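Local coordinates for protein lipase (Streptomyces rimosus, PDB 5MAL) that hydrolyses triacylglycerols and a range of other esters, preferring medium-length acyl chains, and also cleaves fatty acyl-CoA thioesters, at residues D9-G14 against S214-A219; S13-G18 against A51-R56; K32-L37 against L74-I79; G140-Y145 against G186-T191; N82-A87 against A110-T115. All blocks are in the same frame, centred on the assembly; numbering follows the deposited sequence.

Contact 1 of 5, residues D9-G14 against S214-A219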
# COMPACT_ATOMS: atom_id res chain seq x y z
N ASP A 9 5.12 -0.13 -2.90
CA ASP A 9 5.80 -0.74 -1.78
C ASP A 9 5.24 -2.12 -1.53
O ASP A 9 4.75 -2.76 -2.44
CB ASP A 9 5.68 0.13 -0.53
CG ASP A 9 4.25 0.50 -0.20
OD1 ASP A 9 3.31 -0.22 -0.60
OD2 ASP A 9 4.08 1.52 0.49
N SER A 10 5.30 -2.56 -0.28
CA SER A 10 5.02 -3.94 0.04
C SER A 10 3.53 -4.24 -0.05
O SER A 10 3.14 -5.40 -0.16
CB SER A 10 5.54 -4.25 1.44
OG SER A 10 5.14 -3.22 2.31
N TYR A 11 2.70 -3.21 0.03
CA TYR A 11 1.25 -3.45 -0.07
C TYR A 11 0.89 -3.76 -1.51
O TYR A 11 -0.17 -4.33 -1.79
CB TYR A 11 0.44 -2.27 0.45
CG TYR A 11 0.52 -2.22 1.95
CD1 TYR A 11 1.68 -1.80 2.58
CD2 TYR A 11 -0.54 -2.65 2.74
CE1 TYR A 11 1.78 -1.78 3.94
CE2 TYR A 11 -0.43 -2.64 4.13
CZ TYR A 11 0.74 -2.21 4.71
OH TYR A 11 0.87 -2.16 6.08
N SER A 12 1.77 -3.37 -2.43
CA SER A 12 1.54 -3.65 -3.84
C SER A 12 2.32 -4.89 -4.24
O SER A 12 1.84 -5.67 -5.05
CB SER A 12 1.94 -2.48 -4.73
OG SER A 12 1.04 -1.41 -4.55
N SER A 13 3.52 -5.04 -3.70
CA SER A 13 4.31 -6.22 -4.04
C SER A 13 3.64 -7.45 -3.46
O SER A 13 3.69 -8.52 -4.05
CB SER A 13 5.76 -6.11 -3.53
OG SER A 13 5.84 -6.43 -2.14
N GLY A 14 3.00 -7.29 -2.31
CA GLY A 14 2.24 -8.37 -1.72
C GLY A 14 2.97 -9.12 -0.62
O GLY A 14 2.75 -10.31 -0.43
N SER A 214 3.98 -8.57 9.12
CA SER A 214 3.15 -7.88 10.08
C SER A 214 2.47 -6.66 9.45
O SER A 214 3.12 -5.90 8.76
CB SER A 214 3.98 -7.46 11.30
OG SER A 214 4.76 -8.55 11.79
N TYR A 215 1.16 -6.54 9.67
CA TYR A 215 0.33 -5.42 9.19
C TYR A 215 0.15 -5.37 7.68
O TYR A 215 -0.40 -4.42 7.14
CB TYR A 215 0.89 -4.08 9.68
CG TYR A 215 0.80 -3.97 11.17
CD1 TYR A 215 -0.42 -3.77 11.79
CD2 TYR A 215 1.93 -4.12 11.96
CE1 TYR A 215 -0.52 -3.69 13.16
CE2 TYR A 215 1.85 -4.05 13.34
CZ TYR A 215 0.61 -3.83 13.93
OH TYR A 215 0.50 -3.74 15.30
N HIS A 216 0.60 -6.41 6.99
CA HIS A 216 0.38 -6.46 5.56
C HIS A 216 -0.84 -7.30 5.23
O HIS A 216 -1.26 -8.11 6.05
CB HIS A 216 1.61 -7.00 4.87
CG HIS A 216 2.72 -6.01 4.82
ND1 HIS A 216 3.54 -5.77 5.89
CD2 HIS A 216 3.07 -5.13 3.86
CE1 HIS A 216 4.39 -4.81 5.58
NE2 HIS A 216 4.12 -4.40 4.35
N PRO A 217 -1.41 -7.11 4.05
CA PRO A 217 -2.59 -7.91 3.72
C PRO A 217 -2.26 -9.39 3.64
O PRO A 217 -1.16 -9.77 3.20
CB PRO A 217 -3.00 -7.39 2.34
CG PRO A 217 -2.49 -6.00 2.32
CD PRO A 217 -1.16 -6.07 3.04
N THR A 218 -3.19 -10.21 4.09
CA THR A 218 -3.10 -11.64 3.88
C THR A 218 -3.38 -11.92 2.41
O THR A 218 -3.68 -11.00 1.65
CB THR A 218 -4.12 -12.38 4.73
OG1 THR A 218 -5.44 -12.02 4.28
CG2 THR A 218 -3.95 -11.99 6.20
N ALA A 219 -3.32 -13.20 2.02
CA ALA A 219 -3.70 -13.56 0.67
C ALA A 219 -5.14 -13.14 0.38
O ALA A 219 -5.44 -12.63 -0.69
CB ALA A 219 -3.54 -15.07 0.46
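Ser-10 and His-216 meet hydroxyl to ring edge. The serine OG lies in the imidazole plane, 2.6 Å from NE2, in a short hydrogen bond whose proton could sit on either atom. With chi1 at 47°, OG is tucked between the backbone N and the carbonyl carbon of its own residue, which turns it toward the histidine. One face of the same imidazole is occupied by Tyr-11: the two rings form an offset stack, centroids 4.5 Å apart and planes tilted by 30°, with His-216 CD2 over the phenol near its rim. This is the Ser/His catalytic dyad of a GDSL-family SGNH hydrolase, Ser-10 being the nucleophile at the start of helix 10-13 and His-216 its probable partner. Where many relatives hold this histidine with an acid, here ND1 donates to the backbone carbonyl O of Ser-214 at 2.9 Å, from above the carbonyl plane. Asp-9, beside the nucleophile, instead caps the helix, its OD1 accepting from Tyr-11 N at 3.1 Å, while OD2 goes to Tyr-141. Tyr-11 reaches along the loop 214-219. Its OH approaches Tyr-215 O at 2.8 Å in a weak hydrogen bond that is not certain, and its CD2 rests 3.5 Å from Pro-217 CD, side chain crossing side chain at about a right angle. Tyr-226 of helix 219-232 packs on both Pro-217 and Tyr-11.

Contact 2 of 5, residues S13-G18 against A51-R56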
# COMPACT_ATOMS: atom_id res chain seq x y z
N SER A 13 3.52 -5.04 -3.70
CA SER A 13 4.31 -6.22 -4.04
C SER A 13 3.64 -7.45 -3.46
O SER A 13 3.69 -8.52 -4.05
CB SER A 13 5.76 -6.11 -3.53
OG SER A 13 5.84 -6.43 -2.14
N GLY A 14 3.00 -7.29 -2.31
CA GLY A 14 2.24 -8.37 -1.72
C GLY A 14 2.97 -9.12 -0.62
O GLY A 14 2.75 -10.31 -0.43
N VAL A 15 3.86 -8.44 0.08
CA VAL A 15 4.44 -9.00 1.30
C VAL A 15 3.29 -9.45 2.18
O VAL A 15 2.36 -8.69 2.41
CB VAL A 15 5.32 -7.96 2.02
CG1 VAL A 15 5.77 -8.47 3.39
CG2 VAL A 15 6.50 -7.61 1.15
N GLY A 16 3.34 -10.70 2.63
CA GLY A 16 2.25 -11.24 3.43
C GLY A 16 1.26 -12.12 2.69
O GLY A 16 0.49 -12.85 3.33
N ALA A 17 1.27 -12.07 1.36
CA ALA A 17 0.33 -12.86 0.58
C ALA A 17 0.97 -14.15 0.06
O ALA A 17 0.27 -15.00 -0.49
CB ALA A 17 -0.21 -12.06 -0.58
N GLY A 18 2.28 -14.27 0.22
CA GLY A 18 2.99 -15.49 -0.12
C GLY A 18 3.27 -15.69 -1.59
O GLY A 18 3.15 -14.76 -2.39
N ALA A 51 6.97 -3.01 -8.18
CA ALA A 51 6.72 -2.74 -6.77
C ALA A 51 7.71 -3.51 -5.91
O ALA A 51 8.17 -4.59 -6.30
CB ALA A 51 5.28 -3.12 -6.40
N CYS A 52 8.05 -2.97 -4.75
CA CYS A 52 9.14 -3.56 -3.99
C CYS A 52 8.98 -3.29 -2.51
O CYS A 52 8.76 -2.17 -2.09
CB CYS A 52 10.48 -3.00 -4.50
SG CYS A 52 11.92 -3.96 -3.98
N SER A 53 9.06 -4.35 -1.73
CA SER A 53 9.00 -4.20 -0.29
C SER A 53 10.02 -3.17 0.18
O SER A 53 11.16 -3.17 -0.28
CB SER A 53 9.26 -5.55 0.40
OG SER A 53 9.26 -5.37 1.81
N GLY A 54 9.59 -2.28 1.06
CA GLY A 54 10.49 -1.30 1.63
C GLY A 54 10.56 -0.00 0.84
O GLY A 54 11.16 0.97 1.31
N ALA A 55 9.96 0.02 -0.34
CA ALA A 55 10.06 1.17 -1.22
C ALA A 55 9.50 2.45 -0.63
O ALA A 55 8.40 2.49 -0.07
CB ALA A 55 9.37 0.90 -2.55
N ARG A 56 10.29 3.51 -0.77
CA ARG A 56 9.84 4.87 -0.54
C ARG A 56 9.62 5.49 -1.90
O ARG A 56 10.01 4.91 -2.91
CB ARG A 56 10.88 5.69 0.23
CG ARG A 56 11.00 5.38 1.72
CD ARG A 56 12.15 6.19 2.32
NE ARG A 56 12.07 6.27 3.78
CZ ARG A 56 12.32 5.25 4.60
NH1 ARG A 56 12.66 4.06 4.12
NH2 ARG A 56 12.22 5.43 5.92
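Ser-13 and Val-15, in the chain leaving the short nucleophile helix 10-13, pack against Ala-51 and Ser-53, in the loop that follows strand 46-49. Each loop carries a type II beta turn, Gly-14 to Ala-17 in one and Cys-52 to Ala-55 in the other. The backbones come closest at Ser-13 and Ala-51, where the alanine CB lies 3.8 Å from Ser-13 N and 4.2 Å from Ser-13 CB. Further along, Val-15 turns one methyl to the other loop: CG2, set anti to its own carbonyl carbon, sits 3.5 Å from Ser-53 CB and 3.6 Å from Ser-53 OG. The polar end of Ser-13 looks to the chain beside both loops instead, where OG bonds to the carbonyl oxygens of Lys-28 and Cys-27. Cys-27 is also the disulfide partner of Cys-52, tying the loop 51-56 to that same chain, and its backbone bonds to Ser-53. Val-15 also packs against the nucleophile Ser-10, and its side chain lies about 4 Å from that of His-216. The two segments therefore meet by van der Waals contact alone, small groups against small groups, and both are tied, by hydrogen bonds and the disulfide, to the chain round Cys-27.

Contact 3 of 5, residues K32-L37 against L74-I79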
# COMPACT_ATOMS: atom_id res chain seq x y z
N LYS A 32 0.22 -13.64 -5.52
CA LYS A 32 -1.11 -13.44 -4.97
C LYS A 32 -1.34 -11.98 -4.57
O LYS A 32 -2.34 -11.64 -3.95
CB LYS A 32 -1.34 -14.34 -3.76
CG LYS A 32 -1.29 -15.82 -4.13
CD LYS A 32 -1.71 -16.70 -2.97
CE LYS A 32 -1.46 -18.17 -3.30
NZ LYS A 32 -2.35 -18.66 -4.38
N SER A 33 -0.40 -11.12 -4.95
CA SER A 33 -0.57 -9.67 -4.79
C SER A 33 -1.65 -9.16 -5.73
O SER A 33 -1.92 -9.78 -6.76
CB SER A 33 0.74 -8.96 -5.10
OG SER A 33 1.04 -9.12 -6.48
N TYR A 34 -2.25 -8.00 -5.44
CA TYR A 34 -3.33 -7.60 -6.33
C TYR A 34 -2.82 -7.33 -7.76
O TYR A 34 -3.51 -7.65 -8.71
CB TYR A 34 -4.11 -6.38 -5.77
CG TYR A 34 -3.36 -5.09 -5.79
CD1 TYR A 34 -3.36 -4.27 -6.92
CD2 TYR A 34 -2.67 -4.66 -4.66
CE1 TYR A 34 -2.67 -3.09 -6.94
CE2 TYR A 34 -1.98 -3.46 -4.67
CZ TYR A 34 -1.98 -2.69 -5.81
OH TYR A 34 -1.30 -1.51 -5.86
N PRO A 35 -1.58 -6.79 -7.93
CA PRO A 35 -1.21 -6.63 -9.34
C PRO A 35 -1.03 -7.95 -10.07
O PRO A 35 -1.45 -8.06 -11.22
CB PRO A 35 0.13 -5.88 -9.27
CG PRO A 35 0.06 -5.14 -7.98
CD PRO A 35 -0.58 -6.14 -7.06
N ALA A 36 -0.43 -8.93 -9.42
CA ALA A 36 -0.24 -10.22 -10.07
C ALA A 36 -1.59 -10.89 -10.34
O ALA A 36 -1.79 -11.49 -11.39
CB ALA A 36 0.64 -11.11 -9.22
N LEU A 37 -2.51 -10.78 -9.39
CA LEU A 37 -3.85 -11.32 -9.60
C LEU A 37 -4.57 -10.62 -10.76
O LEU A 37 -5.28 -11.25 -11.55
CB LEU A 37 -4.69 -11.19 -8.33
CG LEU A 37 -4.25 -12.05 -7.15
CD1 LEU A 37 -5.13 -11.74 -5.95
CD2 LEU A 37 -4.31 -13.53 -7.49
N LEU A 74 -1.80 1.02 -18.13
CA LEU A 74 -2.29 1.02 -16.76
C LEU A 74 -1.12 1.13 -15.80
O LEU A 74 -0.11 0.45 -15.97
CB LEU A 74 -3.09 -0.25 -16.48
CG LEU A 74 -3.64 -0.48 -15.07
CD1 LEU A 74 -4.65 0.60 -14.67
CD2 LEU A 74 -4.27 -1.86 -14.94
N VAL A 75 -1.24 2.02 -14.82
CA VAL A 75 -0.27 2.09 -13.76
C VAL A 75 -1.01 1.98 -12.43
O VAL A 75 -2.01 2.67 -12.22
CB VAL A 75 0.54 3.41 -13.78
CG1 VAL A 75 1.48 3.49 -12.59
CG2 VAL A 75 1.31 3.54 -15.08
N SER A 76 -0.54 1.11 -11.55
CA SER A 76 -1.07 1.09 -10.20
C SER A 76 0.04 1.41 -9.22
O SER A 76 1.21 1.16 -9.49
CB SER A 76 -1.70 -0.26 -9.85
OG SER A 76 -0.76 -1.31 -9.97
N ILE A 77 -0.32 1.94 -8.06
CA ILE A 77 0.71 2.21 -7.06
C ILE A 77 0.12 2.35 -5.67
O ILE A 77 -0.97 2.87 -5.50
CB ILE A 77 1.49 3.49 -7.43
CG1 ILE A 77 2.69 3.68 -6.50
CG2 ILE A 77 0.56 4.72 -7.45
CD1 ILE A 77 3.69 4.73 -7.00
N THR A 78 0.83 1.79 -4.70
CA THR A 78 0.71 2.18 -3.30
C THR A 78 2.09 2.67 -2.92
O THR A 78 3.06 1.97 -3.12
CB THR A 78 0.26 1.03 -2.35
OG1 THR A 78 1.20 -0.04 -2.42
CG2 THR A 78 -1.12 0.50 -2.72
N ILE A 79 2.21 3.91 -2.44
CA ILE A 79 3.51 4.39 -1.99
C ILE A 79 3.29 5.53 -1.02
O ILE A 79 2.29 6.24 -1.11
CB ILE A 79 4.42 4.86 -3.15
CG1 ILE A 79 5.89 4.90 -2.71
CG2 ILE A 79 3.97 6.22 -3.67
CD1 ILE A 79 6.50 3.53 -2.45
O HOH W 1 0.83 -1.46 -7.88
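Tyr-34 reaches from the first turn of helix 34-40 to strand 74-78, and its direct contacts there are van der Waals. The phenol OH ends 3.7 Å from Thr-78 CG2, the two side chains coming from opposite directions, while CE1 runs 4.0 Å from Ser-76 OG. Pro-35, the next residue, adds a looser touch, its CG lying 4.4 Å from Ser-76 OG; its CD stands over one face of the Tyr-34 ring.

The polar link goes through water. One molecule sits between the helix and the strand, 2.9 Å from Tyr-34 OH and 2.6 Å from Ser-76 OG. Both hydroxyls have a further partner: Tyr-34 OH bonds to Ser-12 OG in the nucleophile helix, and Ser-76 OG to Tyr-4 OH on the adjacent strand. Thr-78 joins the same network, its OG1 bonded to Ser-12 OG and to Asp-9 OD1. A chi1 of 59° places that OG1 between its backbone N and carbonyl carbon and leaves CG2 to face the tyrosine.

Capping sets the start of the helix. Ser-33 is the N-cap, with OG accepting from Ala-36 N at 3.3 Å, and Tyr-34 N is taken by Gln-222 OE1. The Tyr-34 ring also meets that of Tyr-226 at a shallow angle, so helix 219-232 packs beside it.

Strand 74-78 is the middle one of the parallel sheet, and here a buried tyrosine hydroxyl crosses from a covering helix to it. A network of hydroxyls and one water satisfies buried polar groups and connects the sheet to Asp-9 and Ser-12, on the turn that carries the nucleophile.

Contact 4 of 5, residues G140-Y145 against G186-T191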
# COMPACT_ATOMS: atom_id res chain seq x y z
N GLY A 140 -5.01 3.23 -1.80
CA GLY A 140 -4.66 3.65 -0.46
C GLY A 140 -4.22 2.49 0.42
O GLY A 140 -3.93 1.39 -0.06
N TYR A 141 -4.14 2.76 1.72
CA TYR A 141 -3.84 1.74 2.71
C TYR A 141 -5.08 1.51 3.53
O TYR A 141 -5.93 2.40 3.65
CB TYR A 141 -2.68 2.18 3.61
CG TYR A 141 -1.39 2.44 2.87
CD1 TYR A 141 -0.47 1.43 2.66
CD2 TYR A 141 -1.10 3.71 2.38
CE1 TYR A 141 0.71 1.67 1.97
CE2 TYR A 141 0.07 3.97 1.70
CZ TYR A 141 0.98 2.95 1.50
OH TYR A 141 2.16 3.18 0.83
N PRO A 142 -5.22 0.32 4.11
CA PRO A 142 -6.41 0.11 4.93
C PRO A 142 -6.18 0.66 6.32
O PRO A 142 -5.03 0.65 6.77
CB PRO A 142 -6.55 -1.42 4.95
CG PRO A 142 -5.12 -1.91 4.89
CD PRO A 142 -4.39 -0.90 4.00
N ARG A 143 -7.22 1.17 6.97
CA ARG A 143 -7.16 1.33 8.41
C ARG A 143 -6.85 -0.04 8.97
O ARG A 143 -7.46 -1.04 8.56
CB ARG A 143 -8.48 1.88 8.97
CG ARG A 143 -8.62 3.38 8.88
CD ARG A 143 -9.92 3.82 9.55
NE ARG A 143 -11.05 3.17 8.91
CZ ARG A 143 -11.80 3.74 7.98
NH1 ARG A 143 -11.56 4.99 7.60
NH2 ARG A 143 -12.81 3.06 7.44
N PHE A 144 -5.91 -0.12 9.90
CA PHE A 144 -5.45 -1.41 10.38
C PHE A 144 -6.41 -2.08 11.37
O PHE A 144 -6.40 -3.30 11.50
CB PHE A 144 -4.08 -1.28 11.06
CG PHE A 144 -2.92 -1.11 10.10
CD1 PHE A 144 -3.06 -1.36 8.75
CD2 PHE A 144 -1.68 -0.72 10.59
CE1 PHE A 144 -1.99 -1.20 7.89
CE2 PHE A 144 -0.60 -0.55 9.73
CZ PHE A 144 -0.76 -0.79 8.38
N TYR A 145 -7.20 -1.28 12.09
CA TYR A 145 -7.96 -1.79 13.22
C TYR A 145 -9.44 -1.49 13.17
O TYR A 145 -9.86 -0.41 12.73
CB TYR A 145 -7.39 -1.22 14.53
CG TYR A 145 -6.04 -1.77 14.83
CD1 TYR A 145 -5.90 -3.05 15.34
CD2 TYR A 145 -4.88 -1.02 14.60
CE1 TYR A 145 -4.66 -3.58 15.61
CE2 TYR A 145 -3.63 -1.54 14.88
CZ TYR A 145 -3.53 -2.83 15.38
OH TYR A 145 -2.31 -3.40 15.67
N GLY A 186 -8.12 4.53 -5.27
CA GLY A 186 -8.86 3.37 -4.84
C GLY A 186 -8.78 3.28 -3.33
O GLY A 186 -7.72 3.01 -2.75
N ASP A 187 -9.91 3.55 -2.69
CA ASP A 187 -10.00 3.49 -1.24
C ASP A 187 -10.21 2.05 -0.81
O ASP A 187 -11.28 1.48 -1.02
CB ASP A 187 -11.15 4.37 -0.75
CG ASP A 187 -11.32 4.33 0.75
OD1 ASP A 187 -10.50 3.71 1.45
OD2 ASP A 187 -12.30 4.95 1.24
N VAL A 188 -9.21 1.44 -0.19
CA VAL A 188 -9.36 0.02 0.12
C VAL A 188 -10.12 -0.22 1.42
O VAL A 188 -10.40 -1.36 1.77
CB VAL A 188 -7.99 -0.70 0.17
CG1 VAL A 188 -7.35 -0.67 -1.22
CG2 VAL A 188 -7.08 -0.09 1.23
N ASN A 189 -10.51 0.84 2.11
CA ASN A 189 -11.39 0.67 3.26
C ASN A 189 -12.77 0.22 2.81
O ASN A 189 -13.56 -0.28 3.61
CB ASN A 189 -11.49 1.95 4.06
CG ASN A 189 -10.25 2.23 4.83
OD1 ASN A 189 -9.69 1.33 5.45
ND2 ASN A 189 -9.80 3.48 4.79
N THR A 190 -13.07 0.41 1.54
CA THR A 190 -14.37 -0.00 1.04
C THR A 190 -14.48 -1.52 1.16
O THR A 190 -15.55 -2.06 1.42
CB THR A 190 -14.59 0.44 -0.41
OG1 THR A 190 -13.52 -0.04 -1.23
CG2 THR A 190 -14.62 1.96 -0.49
N THR A 191 -13.35 -2.20 1.02
CA THR A 191 -13.35 -3.66 1.08
C THR A 191 -12.81 -4.20 2.39
O THR A 191 -13.22 -5.27 2.82
CB THR A 191 -12.52 -4.26 -0.05
OG1 THR A 191 -11.24 -3.62 -0.08
CG2 THR A 191 -13.22 -4.07 -1.40
O HOH W 2 -7.42 3.21 1.28
O HOH W 3 -9.82 -0.92 6.79
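Asn-189 lays its side-chain amide flat against the guanidinium of Arg-143, the two planes only 10° apart. ND2 rides over one face of the arginine group, toward its rim, at 3.6 Å from NH1. A bend at chi3 (-58°) folds the arginine back over the amide, and NH1 goes on to a salt bridge with Asp-168. The other end of the amide works in its plane: OD1 takes Arg-143 N on a lone pair at 2.9 Å, and also accepts from a water, 2.6 Å away, that donates to Arg-143 O as well. Replacing Asn-189 by alanine would probably leave Arg-143 N without its acceptor, break the water link and free the guanidinium face to shift.

The two segments run nearly parallel here, continuing strand 135-139 and the outermost strand 184-186. Gly-140 N still bonds to Gly-186 O at 2.9 Å, almost straight along the carbonyl. Val-188 packs CG2 against the other backbone, 3.4 Å from Tyr-141 C and 3.9 Å from Pro-142 CD. Asp-187 OD1 caps the start of helix 189-192 by accepting from Asn-189 N, which ties down the backbone from which the asparagine projects. Sheet-like pairing thus gives way by steps: past the strand ends a water links the two backbones, donating to Tyr-141 O and accepting from Val-188 N, and further on the Asn-189 amide, with its own water, takes over the N-H and carbonyl of Arg-143.

Contact 5 of 5, residues N82-A87 against A110-T115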
# COMPACT_ATOMS: atom_id res chain seq x y z
N ASN A 82 6.11 3.96 3.63
CA ASN A 82 7.49 3.83 4.10
C ASN A 82 8.16 5.18 4.24
O ASN A 82 9.04 5.36 5.09
CB ASN A 82 8.28 2.94 3.15
CG ASN A 82 7.97 1.46 3.36
OD1 ASN A 82 8.03 0.97 4.49
ND2 ASN A 82 7.63 0.76 2.30
N ASP A 83 7.76 6.13 3.41
CA ASP A 83 8.25 7.50 3.54
C ASP A 83 7.89 8.03 4.92
O ASP A 83 8.67 8.74 5.55
CB ASP A 83 7.67 8.40 2.46
CG ASP A 83 8.05 7.94 1.07
OD1 ASP A 83 7.47 6.96 0.60
OD2 ASP A 83 8.95 8.55 0.45
N ALA A 84 6.70 7.67 5.39
CA ALA A 84 6.21 8.15 6.67
C ALA A 84 6.71 7.26 7.80
O ALA A 84 6.46 7.53 8.97
CB ALA A 84 4.69 8.20 6.65
N GLY A 85 7.44 6.20 7.44
CA GLY A 85 8.02 5.29 8.41
C GLY A 85 7.01 4.39 9.10
O GLY A 85 7.08 4.21 10.31
N PHE A 86 6.09 3.82 8.33
CA PHE A 86 5.04 2.99 8.92
C PHE A 86 5.56 1.70 9.53
O PHE A 86 5.18 1.34 10.64
CB PHE A 86 3.97 2.65 7.87
CG PHE A 86 2.82 3.61 7.85
CD1 PHE A 86 2.94 4.86 8.44
CD2 PHE A 86 1.63 3.28 7.23
CE1 PHE A 86 1.89 5.76 8.42
CE2 PHE A 86 0.58 4.17 7.21
CZ PHE A 86 0.70 5.41 7.80
N ALA A 87 6.42 0.99 8.79
CA ALA A 87 7.00 -0.25 9.28
C ALA A 87 7.72 -0.01 10.61
O ALA A 87 7.44 -0.67 11.61
CB ALA A 87 7.96 -0.84 8.25
N ALA A 110 2.74 13.65 11.22
CA ALA A 110 3.27 14.94 10.81
C ALA A 110 3.90 14.79 9.43
O ALA A 110 3.73 15.66 8.57
CB ALA A 110 4.28 15.46 11.81
N TYR A 111 4.61 13.68 9.22
CA TYR A 111 5.25 13.42 7.94
C TYR A 111 4.22 13.33 6.83
O TYR A 111 4.34 13.98 5.79
CB TYR A 111 6.06 12.13 7.97
CG TYR A 111 6.97 12.00 6.78
CD1 TYR A 111 6.49 11.61 5.53
CD2 TYR A 111 8.32 12.29 6.89
CE1 TYR A 111 7.33 11.50 4.44
CE2 TYR A 111 9.17 12.18 5.81
CZ TYR A 111 8.67 11.80 4.58
OH TYR A 111 9.53 11.71 3.51
N ILE A 112 3.23 12.48 7.06
CA ILE A 112 2.14 12.29 6.12
C ILE A 112 1.48 13.60 5.71
O ILE A 112 1.27 13.86 4.53
CB ILE A 112 1.08 11.38 6.70
CG1 ILE A 112 1.64 9.96 6.86
CG2 ILE A 112 -0.16 11.40 5.85
CD1 ILE A 112 0.87 9.10 7.84
N GLN A 113 1.14 14.41 6.71
CA GLN A 113 0.36 15.61 6.45
C GLN A 113 1.20 16.69 5.77
O GLN A 113 0.70 17.44 4.93
CB GLN A 113 -0.22 16.15 7.76
CG GLN A 113 -1.15 15.16 8.47
CD GLN A 113 -1.58 15.61 9.86
OE1 GLN A 113 -1.34 16.76 10.25
NE2 GLN A 113 -2.21 14.71 10.61
N GLN A 114 2.48 16.74 6.11
CA GLN A 114 3.35 17.87 5.73
C GLN A 114 4.33 17.54 4.61
O GLN A 114 4.43 18.27 3.61
CB GLN A 114 4.12 18.34 6.96
CG GLN A 114 3.23 18.90 8.05
CD GLN A 114 3.94 18.99 9.40
OE1 GLN A 114 5.16 19.04 9.47
NE2 GLN A 114 3.15 19.00 10.48
N THR A 115 5.05 16.44 4.78
CA THR A 115 6.24 16.14 4.01
C THR A 115 5.92 15.28 2.80
O THR A 115 6.46 15.46 1.71
CB THR A 115 7.29 15.43 4.88
OG1 THR A 115 7.39 16.08 6.15
CG2 THR A 115 8.62 15.41 4.20
O HOH W 4 11.16 9.63 1.60
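Asp-83 sets its backbone carbonyl over one face of the Tyr-111 ring, with O 3.2 Å from CZ. Its side chain lies alongside, CB 3.7 Å from Tyr-111 CE1, and a water joins the two polar ends by donating to Asp-83 OD2 at 2.7 Å and to Tyr-111 OH at 3.3 Å. Asp-83 OD2 also bonds to Thr-57, and Tyr-111 OH to Gln-119. The opposite face of the phenol is backed by Thr-115 CB, so the ring is sandwiched; chi1 of -167° swings it out from the helix toward the loop. A leucine in place of Tyr-111 is likely to lose the flat surface under the Asp-83 carbonyl and leave the bridging water and Gln-119 without the phenol hydroxyl. Next, Ala-84 fits between two helix residues, its CB 3.5 Å from Ile-112 CG1 and 4.0 Å from Tyr-111 CD1. Gly-85 then turns the chain with positive phi as the N-cap of helix 86-96. In that helix Phe-86 crosses Ile-112 at about a right angle, CE1 to CD1 3.5 Å. The loop, which carries the Asn-Asp pair of the family's third sequence block, sets Asp-83 and Ala-84 against helix 98-130 at the start of its wider pi-type turn, 111-115, with helix 159-180 packing on Phe-86 and Ile-112.

All five contacts belong to one single-chain domain built on a five-stranded parallel sheet. Contact 1 closes the longest span, from helix 10-13 to the loop before helix 219-232, with contacts 3, 5 and 4 falling between its ends in that chain order. Contact 2 shares Ser-13 and Gly-14 with it, their centres about 6 Å apart, and its segments alternate with those of contact 3. Contacts 3 and 4 lie about 11 and 12 Å from contact 1, centre to centre, joined to it through Ser-12 and through Asp-9 and Tyr-141. Contact 5, its centre about 18 Å from that of contact 1, connects through Asn-82 to Asp-9 and Ala-55. Catalytic residues distant in sequence are thus gathered at the C-terminal ends of the central strands.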